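Local coordinates for protein endonuclease PI-MtuI (Mycobacterium tuberculosis, PDB 2IMZ) that probably excises itself from a host RecA protein by protein splicing, joining the flanking segments with a peptide bond, at residues A[54-59]-A[144-149]; A[58-63]-A[136-141]. The protein carries 1 engineered substitution. All coordinates share one frame; numbering follows the deposited sequence.

Contact 1: A[54-59]-A[144-149]; sequences RDVIGL and RRARTF
Arg144 O takes the backbone N-H of Val56 at 2.9 Å (Val56 N), with the CA-H of Asp55 approaching the same oxygen as a weaker second donor. Arg144 N returns a bond to Val56 O, and two residues away Arg54 and Ala146 exchange a second pair, with Arg54 N 3.0 Å from Ala146 O. Two antiparallel hydrogen-bonded pairs thus flank the non-hydrogen-bonded pair Asp55–Arg145, a position where opposite charges suit an exposed face. Arg145 folds back at chi2 and chi3 (chi2 -72°), which turns its NH1 to within 2.9 Å of Asp55 OD1. This salt bridge lies in the guanidinium plane but meets the carboxylate from above its plane, and the two flat groups stand 67° apart.

On the opposite face Val56 is a compact, branched filler. Its CG2 sits 3.9 Å from Ala146 CB and also packs on the aliphatic CG of Arg144, while CG1 meets Thr148 CG2 at 3.6 Å. The small Ala146 lets the valine methyl come down on its CB. Thr148 OG1 comes against the methylenes of Arg54 (3.5 Å to CD), but its hydrogen bond goes to Gly52 O. Arg54 likewise gives NE to Gln51 O and NH1 to Asp72 of the second subunit.

The two short strand segments meet at 110°, consistent with a strong curl of the long strand 134-153 in the all-beta intein (Hint) fold. Beyond the bend Thr148 joins Gln51 of strand 40-52 and Phe149 packs on helix 19-24, while Ile57 pairs with Ala69 of strand 66-69.

Contact 2: A[58-63]-A[136-141]; sequences GLRIAG and VIREVL
Arg60 and Glu139 face each other across a hydrogen-bonded antiparallel pair, and their side chains form a salt bridge along the sheet surface. Two nitrogens hold one oxygen: Arg60 NE lies 3.0 Å and Arg60 NH2 3.3 Å from Glu139 OE1, which they reach on its anti side and from opposite faces of the carboxylate plane. The acid stands at the edge of the guanidinium, with the two planes 80° apart. Glu139 reaches out with CG anti to its N (chi1 176°), whereas Arg60 bends at chi3 (61°) to turn NE toward the acid. Arg138 CB lies 3.5 Å above one face of the Arg60 guanidinium, toward its rim.

That neighbour comes from a classic beta bulge: Arg138 and Glu139 both oppose Arg60. Arg60 O receives a short bond from Arg138 N (2.7 Å) and a weak one from Glu139 N, and the register moves by one residue before Ile61 pairs with Ile137. The extra residue turns Arg138 toward strand 58-61, where its methylenes lie along Ala62, whose N bonds to Val136 O at 2.9 Å.

At the end away from the bulge, Gly58 and Leu141 form another hydrogen-bonded pair. Their CA atoms are only 4.5 Å apart, and glycine suits this place because a CB here would sit tight against Leu141 CB; Leu141 CD2 instead lies over the glycine carbonyl. On the Arg60 side Leu141 also meets Trp68 of strand 66-69.

The other face is apolar. Leu59 lies beside Val140, CD2 to CG2 at 4.0 Å, and Ile61 CD1 meets Ile137 CG1. Leu87 backs Leu59 and Ile137, and Val93 of strand 92-94 adds to Ile137.

From the N terminus, the chain enters strand 54-61, which begins contact 1 and finishes contact 2, the two sharing Gly58 and Leu59. It then passes through strands 66-69, 74-77, 80-83 and 92-94 and the unmodelled residues 103-126 before strand 134-153 returns antiparallel. That strand closes the shorter loop first, at 136-141 in contact 2, and the longer one afterwards, at 144-149 in contact 1; the loops therefore nest and do not cross. Ile57 touches Leu141 between them. Contact 2 ties the pair toward strand 92-94, whereas near contact 1 strand 134-153 also pairs with strand 40-52, before running on to the zinc ligand Glu152.

Contact 1: A[54-59]-A[144-149]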
loop_
_atom_site.group_PDB
_atom_site.type_symbol
_atom_site.label_atom_id
_atom_site.label_comp_id
_atom_site.label_asym_id
_atom_site.label_seq_id
_atom_site.Cartn_x
_atom_site.Cartn_y
_atom_site.Cartn_z
ATOM N N ARG A 54 12.186 7.606 10.283
ATOM C CA ARG A 54 10.854 7.948 10.767
ATOM C C ARG A 54 10.631 7.348 12.149
ATOM O O ARG A 54 11.438 6.553 12.627
ATOM C CB ARG A 54 9.789 7.402 9.811
ATOM C CG ARG A 54 9.999 7.784 8.360
ATOM C CD ARG A 54 8.827 7.354 7.498
ATOM N NE ARG A 54 9.057 7.670 6.093
ATOM C CZ ARG A 54 8.091 7.869 5.201
ATOM N NH1 ARG A 54 6.820 7.791 5.569
ATOM N NH2 ARG A 54 8.398 8.146 3.941
ATOM N N ASP A 55 9.536 7.739 12.790
ATOM C CA ASP A 55 9.207 7.206 14.105
ATOM C C ASP A 55 8.537 5.855 13.898
ATOM O O ASP A 55 7.624 5.729 13.084
ATOM C CB ASP A 55 8.232 8.126 14.851
ATOM C CG ASP A 55 8.804 9.498 15.112
ATOM O OD1 ASP A 55 9.958 9.580 15.572
ATOM O OD2 ASP A 55 8.093 10.495 14.867
ATOM N N VAL A 56 8.994 4.850 14.634
ATOM C CA VAL A 56 8.410 3.518 14.526
ATOM C C VAL A 56 8.086 2.976 15.907
ATOM O O VAL A 56 8.778 3.280 16.878
ATOM C CB VAL A 56 9.370 2.519 13.848
ATOM C CG1 VAL A 56 9.577 2.896 12.396
ATOM C CG2 VAL A 56 10.703 2.490 14.592
ATOM N N ILE A 57 7.024 2.183 15.987
ATOM C CA ILE A 57 6.643 1.565 17.246
ATOM C C ILE A 57 6.884 0.068 17.090
ATOM O O ILE A 57 7.089 -0.412 15.974
ATOM C CB ILE A 57 5.163 1.864 17.616
ATOM C CG1 ILE A 57 4.214 1.485 16.476
ATOM C CG2 ILE A 57 5.022 3.338 17.963
ATOM C CD1 ILE A 57 3.868 0.011 16.427
ATOM N N GLY A 58 6.879 -0.661 18.200
ATOM C CA GLY A 58 7.139 -2.087 18.134
ATOM C C GLY A 58 6.044 -2.987 18.661
ATOM O O GLY A 58 5.380 -2.680 19.655
ATOM N N LEU A 59 5.858 -4.116 17.986
ATOM C CA LEU A 59 4.853 -5.089 18.379
ATOM C C LEU A 59 5.513 -6.451 18.506
ATOM O O LEU A 59 5.901 -7.047 17.499
ATOM C CB LEU A 59 3.739 -5.156 17.327
ATOM C CG LEU A 59 3.025 -3.839 16.994
ATOM C CD1 LEU A 59 2.025 -4.069 15.868
ATOM C CD2 LEU A 59 2.324 -3.303 18.233
ATOM N N ARG A 144 10.465 4.955 18.589
ATOM C CA ARG A 144 11.889 5.243 18.473
ATOM C C ARG A 144 12.180 5.637 17.030
ATOM O O ARG A 144 11.371 5.389 16.136
ATOM C CB ARG A 144 12.727 4.021 18.863
ATOM C CG ARG A 144 12.613 2.834 17.917
ATOM C CD ARG A 144 13.414 1.643 18.432
ATOM N NE ARG A 144 13.350 0.505 17.521
ATOM C CZ ARG A 144 14.086 0.376 16.422
ATOM N NH1 ARG A 144 14.959 1.318 16.090
ATOM N NH2 ARG A 144 13.938 -0.691 15.644
ATOM N N ARG A 145 13.332 6.259 16.809
ATOM C CA ARG A 145 13.730 6.687 15.475
ATOM C C ARG A 145 14.502 5.574 14.784
ATOM O O ARG A 145 15.394 4.968 15.376
ATOM C CB ARG A 145 14.612 7.934 15.571
ATOM C CG ARG A 145 13.955 9.100 16.290
ATOM C CD ARG A 145 12.870 9.718 15.436
ATOM N NE ARG A 145 13.421 10.319 14.225
ATOM C CZ ARG A 145 12.687 10.865 13.260
ATOM N NH1 ARG A 145 11.365 10.885 13.358
ATOM N NH2 ARG A 145 13.277 11.396 12.198
ATOM N N ALA A 146 14.165 5.312 13.526
ATOM C CA ALA A 146 14.841 4.269 12.769
ATOM C C ALA A 146 14.698 4.489 11.274
ATOM O O ALA A 146 13.720 5.084 10.818
ATOM C CB ALA A 146 14.263 2.905 13.140
ATOM N N ARG A 147 15.679 4.019 10.511
ATOM C CA ARG A 147 15.600 4.131 9.063
ATOM C C ARG A 147 14.472 3.186 8.693
ATOM O O ARG A 147 14.344 2.113 9.289
ATOM C CB ARG A 147 16.892 3.658 8.398
ATOM C CG ARG A 147 18.119 4.475 8.745
ATOM C CD ARG A 147 19.183 4.261 7.692
ATOM N NE ARG A 147 19.521 2.850 7.535
ATOM C CZ ARG A 147 20.169 2.352 6.487
ATOM N NH1 ARG A 147 20.547 3.150 5.499
ATOM N NH2 ARG A 147 20.441 1.056 6.427
ATOM N N THR A 148 13.655 3.573 7.722
ATOM C CA THR A 148 12.532 2.741 7.318
ATOM C C THR A 148 12.534 2.439 5.828
ATOM O O THR A 148 13.178 3.137 5.038
ATOM C CB THR A 148 11.195 3.396 7.720
ATOM O OG1 THR A 148 11.054 4.656 7.054
ATOM C CG2 THR A 148 11.154 3.618 9.224
ATOM N N PHE A 149 11.809 1.389 5.455
ATOM C CA PHE A 149 11.753 0.943 4.073
ATOM C C PHE A 149 10.387 0.392 3.703
ATOM O O PHE A 149 9.534 0.172 4.564
ATOM C CB PHE A 149 12.800 -0.149 3.838
ATOM C CG PHE A 149 14.172 0.219 4.319
ATOM C CD1 PHE A 149 14.502 0.118 5.666
ATOM C CD2 PHE A 149 15.119 0.717 3.431
ATOM C CE1 PHE A 149 15.755 0.512 6.128
ATOM C CE2 PHE A 149 16.372 1.113 3.880
ATOM C CZ PHE A 149 16.693 1.012 5.232
#

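Contact 2: A[58-63]-A[136-141]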
loop_
_atom_site.group_PDB
_atom_site.type_symbol
_atom_site.label_atom_id
_atom_site.label_comp_id
_atom_site.label_asym_id
_atom_site.label_seq_id
_atom_site.Cartn_x
_atom_site.Cartn_y
_atom_site.Cartn_z
ATOM N N GLY A 58 6.879 -0.661 18.200
ATOM C CA GLY A 58 7.139 -2.087 18.134
ATOM C C GLY A 58 6.044 -2.987 18.661
ATOM O O GLY A 58 5.380 -2.680 19.655
ATOM N N LEU A 59 5.858 -4.116 17.986
ATOM C CA LEU A 59 4.853 -5.089 18.379
ATOM C C LEU A 59 5.513 -6.451 18.506
ATOM O O LEU A 59 5.901 -7.047 17.499
ATOM C CB LEU A 59 3.739 -5.156 17.327
ATOM C CG LEU A 59 3.025 -3.839 16.994
ATOM C CD1 LEU A 59 2.025 -4.069 15.868
ATOM C CD2 LEU A 59 2.324 -3.303 18.233
ATOM N N ARG A 60 5.672 -6.935 19.738
ATOM C CA ARG A 60 6.261 -8.254 19.932
ATOM C C ARG A 60 5.106 -9.231 19.812
ATOM O O ARG A 60 4.127 -9.151 20.551
ATOM C CB ARG A 60 6.930 -8.390 21.305
ATOM C CG ARG A 60 7.698 -9.704 21.449
ATOM C CD ARG A 60 8.689 -9.656 22.607
ATOM N NE ARG A 60 8.024 -9.434 23.888
ATOM C CZ ARG A 60 7.369 -10.366 24.571
ATOM N NH1 ARG A 60 7.285 -11.605 24.105
ATOM N NH2 ARG A 60 6.788 -10.054 25.723
ATOM N N ILE A 61 5.235 -10.153 18.866
ATOM C CA ILE A 61 4.202 -11.135 18.582
ATOM C C ILE A 61 4.443 -12.422 19.356
ATOM O O ILE A 61 5.581 -12.728 19.709
ATOM C CB ILE A 61 4.195 -11.448 17.067
ATOM C CG1 ILE A 61 4.232 -10.136 16.273
ATOM C CG2 ILE A 61 2.980 -12.291 16.697
ATOM C CD1 ILE A 61 3.108 -9.160 16.594
ATOM N N ALA A 62 3.372 -13.166 19.638
ATOM C CA ALA A 62 3.521 -14.440 20.340
ATOM C C ALA A 62 4.516 -15.237 19.501
ATOM O O ALA A 62 4.397 -15.291 18.278
ATOM C CB ALA A 62 2.178 -15.170 20.419
ATOM N N GLY A 63 5.499 -15.846 20.152
ATOM C CA GLY A 63 6.504 -16.591 19.409
ATOM C C GLY A 63 7.826 -15.850 19.491
ATOM O O GLY A 63 8.895 -16.438 19.337
ATOM N N VAL A 136 -1.475 -13.558 18.835
ATOM C CA VAL A 136 -1.669 -12.363 19.636
ATOM C C VAL A 136 -0.412 -11.532 19.833
ATOM O O VAL A 136 0.711 -12.039 19.761
ATOM C CB VAL A 136 -2.233 -12.713 21.035
ATOM C CG1 VAL A 136 -3.575 -13.405 20.892
ATOM C CG2 VAL A 136 -1.251 -13.601 21.794
ATOM N N ILE A 137 -0.621 -10.242 20.066
ATOM C CA ILE A 137 0.461 -9.305 20.331
ATOM C C ILE A 137 0.771 -9.456 21.819
ATOM O O ILE A 137 -0.120 -9.321 22.664
ATOM C CB ILE A 137 0.023 -7.856 20.038
ATOM C CG1 ILE A 137 -0.179 -7.674 18.530
ATOM C CG2 ILE A 137 1.063 -6.877 20.556
ATOM C CD1 ILE A 137 -0.829 -6.360 18.151
ATOM N N ARG A 138 2.028 -9.747 22.138
ATOM C CA ARG A 138 2.430 -9.941 23.528
ATOM C C ARG A 138 2.854 -8.639 24.199
ATOM O O ARG A 138 2.745 -8.499 25.419
ATOM C CB ARG A 138 3.598 -10.936 23.608
ATOM C CG ARG A 138 3.396 -12.231 22.826
ATOM C CD ARG A 138 3.024 -13.434 23.689
ATOM N NE ARG A 138 1.714 -13.308 24.307
ATOM C CZ ARG A 138 0.949 -14.336 24.670
ATOM N NH1 ARG A 138 1.352 -15.587 24.477
ATOM N NH2 ARG A 138 -0.231 -14.112 25.225
ATOM N N GLU A 139 3.332 -7.684 23.408
ATOM C CA GLU A 139 3.807 -6.430 23.970
ATOM C C GLU A 139 3.910 -5.300 22.948
ATOM O O GLU A 139 4.258 -5.526 21.790
ATOM C CB GLU A 139 5.178 -6.674 24.611
ATOM C CG GLU A 139 5.878 -5.446 25.162
ATOM C CD GLU A 139 7.278 -5.754 25.669
ATOM O OE1 GLU A 139 7.725 -6.919 25.553
ATOM O OE2 GLU A 139 7.939 -4.826 26.177
ATOM N N VAL A 140 3.592 -4.085 23.386
ATOM C CA VAL A 140 3.691 -2.905 22.533
ATOM C C VAL A 140 4.881 -2.095 23.047
ATOM O O VAL A 140 4.927 -1.723 24.223
ATOM C CB VAL A 140 2.412 -2.043 22.598
ATOM C CG1 VAL A 140 2.604 -0.763 21.794
ATOM C CG2 VAL A 140 1.225 -2.834 22.057
ATOM N N LEU A 141 5.847 -1.839 22.168
ATOM C CA LEU A 141 7.049 -1.096 22.538
ATOM C C LEU A 141 6.981 0.376 22.148
ATOM O O LEU A 141 6.391 0.734 21.127
ATOM C CB LEU A 141 8.288 -1.732 21.898
ATOM C CG LEU A 141 8.684 -3.157 22.304
ATOM C CD1 LEU A 141 8.897 -3.215 23.805
ATOM C CD2 LEU A 141 7.614 -4.146 21.876
#